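Local structure of uroporphyrinogen-III synthetase (Pseudomonas syringae pv. tomato, 3RE1) at residues Ser13-Leu18 and Pro223-Ser228. The protein probably catalyses the cyclization of the linear tetrapyrrole hydroxymethylbilane to uroporphyrinogen III, with release of water, in porphyrin biosynthesis. Numbering follows the deposited sequence.
Sequences SAWRLL and PLFVPS
Trp15 reaches across to Pro223 and Phe225 with the six-membered part of its indole. The side chain leaves the backbone pointing at residues 223-225; with CG trans to the carbonyl carbon (chi1 -68°) and the indole turned across the CB-CG bond (chi2 94°), the benzo ring comes forward. There CZ3 does most of the touching: it lies 3.8 Å from CG of Pro223, which sits at the indole edge in the ring plane, and 3.9 Å from Pro223 CB, while Trp15 CH2 also meets the proline CG. One face of the six-membered ring receives the edge of Phe225 in an offset edge-to-face pair, with ring centroids 5.7 Å apart and planes at 83°; CZ and CE1 of Phe225 each come within 4.1 Å of Trp15 CZ3. Leu17 CD2 lies 4.2 Å from Phe225 CE1, the two side chains roughly perpendicular. Strand 196-198 lies between the two strands and pairs with both, so their backbones do not pair and apolar side chains alone make the contact. They meet across that strand in the flavodoxin-like parallel sheet (order 2-1-3-4-5), where Leu258 of helix 251-260 packs against Trp15, Leu17 and Phe225, and Ile244 of strand 243-245 borders Pro223 and Phe225.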
loop_
_atom_site.group_PDB
_atom_site.type_symbol
_atom_site.label_atom_id
_atom_site.label_comp_id
_atom_site.label_asym_id
_atom_site.label_seq_id
_atom_site.Cartn_x
_atom_site.Cartn_y
_atom_site.Cartn_z
ATOM N N SER A 13 -14.058 -16.838 13.618
ATOM C CA SER A 13 -13.987 -16.845 15.107
ATOM C C SER A 13 -12.892 -17.802 15.560
ATOM O O SER A 13 -12.189 -17.544 16.540
ATOM C CB SER A 13 -15.331 -17.246 15.728
ATOM O OG SER A 13 -15.303 -17.109 17.144
ATOM N N ALA A 14 -12.746 -18.908 14.838
ATOM C CA ALA A 14 -11.646 -19.848 15.102
ATOM C C ALA A 14 -10.347 -19.383 14.423
ATOM O O ALA A 14 -9.370 -20.125 14.399
ATOM C CB ALA A 14 -12.020 -21.268 14.636
ATOM N N TRP A 15 -10.356 -18.161 13.867
ATOM C CA TRP A 15 -9.209 -17.582 13.163
ATOM C C TRP A 15 -8.425 -16.678 14.092
ATOM O O TRP A 15 -8.961 -15.735 14.654
ATOM C CB TRP A 15 -9.661 -16.758 11.948
ATOM C CG TRP A 15 -10.264 -17.574 10.835
ATOM C CD1 TRP A 15 -11.593 -17.841 10.630
ATOM C CD2 TRP A 15 -9.563 -18.239 9.788
ATOM N NE1 TRP A 15 -11.758 -18.643 9.523
ATOM C CE2 TRP A 15 -10.527 -18.897 8.983
ATOM C CE3 TRP A 15 -8.212 -18.354 9.455
ATOM C CZ2 TRP A 15 -10.183 -19.654 7.850
ATOM C CZ3 TRP A 15 -7.860 -19.122 8.321
ATOM C CH2 TRP A 15 -8.850 -19.753 7.532
ATOM N N ARG A 16 -7.146 -16.981 14.249
ATOM C CA ARG A 16 -6.270 -16.224 15.121
ATOM C C ARG A 16 -5.253 -15.653 14.172
ATOM O O ARG A 16 -4.170 -16.200 14.025
ATOM C CB ARG A 16 -5.578 -17.151 16.138
ATOM C CG ARG A 16 -6.409 -17.576 17.382
ATOM C CD ARG A 16 -6.023 -16.701 18.582
ATOM N NE ARG A 16 -5.299 -17.405 19.643
ATOM C CZ ARG A 16 -5.013 -16.864 20.835
ATOM N NH1 ARG A 16 -5.387 -15.626 21.130
ATOM N NH2 ARG A 16 -4.349 -17.561 21.747
ATOM N N LEU A 17 -5.614 -14.557 13.522
ATOM C CA LEU A 17 -4.797 -13.981 12.473
ATOM C C LEU A 17 -3.561 -13.259 12.948
ATOM O O LEU A 17 -3.513 -12.772 14.064
ATOM C CB LEU A 17 -5.659 -13.040 11.653
ATOM C CG LEU A 17 -6.822 -13.796 11.022
ATOM C CD1 LEU A 17 -7.662 -12.809 10.270
ATOM C CD2 LEU A 17 -6.308 -14.900 10.079
ATOM N N LEU A 18 -2.557 -13.215 12.086
ATOM C CA LEU A 18 -1.345 -12.456 12.332
ATOM C C LEU A 18 -1.466 -11.290 11.363
ATOM O O LEU A 18 -1.920 -11.486 10.241
ATOM C CB LEU A 18 -0.112 -13.274 11.952
ATOM C CG LEU A 18 1.237 -12.904 12.595
ATOM C CD1 LEU A 18 2.371 -13.186 11.622
ATOM C CD2 LEU A 18 1.291 -11.475 12.965
ATOM N N PRO A 223 -2.816 -20.516 6.148
ATOM C CA PRO A 223 -3.532 -19.669 5.202
ATOM C C PRO A 223 -2.866 -18.329 5.113
ATOM O O PRO A 223 -2.616 -17.693 6.130
ATOM C CB PRO A 223 -4.922 -19.558 5.805
ATOM C CG PRO A 223 -5.096 -20.925 6.463
ATOM C CD PRO A 223 -3.730 -21.166 7.102
ATOM N N LEU A 224 -2.576 -17.898 3.892
ATOM C CA LEU A 224 -1.950 -16.614 3.695
ATOM C C LEU A 224 -2.877 -15.670 2.942
ATOM O O LEU A 224 -3.216 -15.926 1.779
ATOM C CB LEU A 224 -0.617 -16.789 2.961
ATOM C CG LEU A 224 0.081 -15.503 2.514
ATOM C CD1 LEU A 224 0.463 -14.679 3.719
ATOM C CD2 LEU A 224 1.277 -15.851 1.638
ATOM N N PHE A 225 -3.249 -14.574 3.594
ATOM C CA PHE A 225 -4.159 -13.584 3.016
ATOM C C PHE A 225 -3.447 -12.384 2.330
ATOM O O PHE A 225 -2.962 -11.446 2.984
ATOM C CB PHE A 225 -5.117 -13.081 4.105
ATOM C CG PHE A 225 -6.043 -14.140 4.628
ATOM C CD1 PHE A 225 -5.617 -15.024 5.613
ATOM C CD2 PHE A 225 -7.330 -14.289 4.090
ATOM C CE1 PHE A 225 -6.456 -16.033 6.067
ATOM C CE2 PHE A 225 -8.175 -15.280 4.519
ATOM C CZ PHE A 225 -7.747 -16.163 5.525
ATOM N N VAL A 226 -3.384 -12.447 1.004
ATOM C CA VAL A 226 -2.702 -11.451 0.202
ATOM C C VAL A 226 -3.687 -10.445 -0.373
ATOM O O VAL A 226 -4.826 -10.796 -0.698
ATOM C CB VAL A 226 -1.942 -12.123 -0.936
ATOM C CG1 VAL A 226 -1.147 -13.245 -0.344
ATOM C CG2 VAL A 226 -2.910 -12.637 -2.029
ATOM N N PRO A 227 -3.254 -9.188 -0.528
ATOM C CA PRO A 227 -4.101 -8.105 -1.011
ATOM C C PRO A 227 -4.459 -8.178 -2.489
ATOM O O PRO A 227 -5.493 -7.633 -2.890
ATOM C CB PRO A 227 -3.251 -6.854 -0.737
ATOM C CG PRO A 227 -2.147 -7.295 0.162
ATOM C CD PRO A 227 -1.895 -8.695 -0.253
ATOM N N SER A 228 -3.631 -8.840 -3.308
ATOM C CA SER A 228 -3.888 -8.862 -4.749
ATOM C C SER A 228 -3.244 -10.020 -5.503
ATOM O O SER A 228 -2.455 -10.769 -4.940
ATOM C CB SER A 228 -3.424 -7.545 -5.344
ATOM O OG SER A 228 -2.014 -7.407 -5.175
#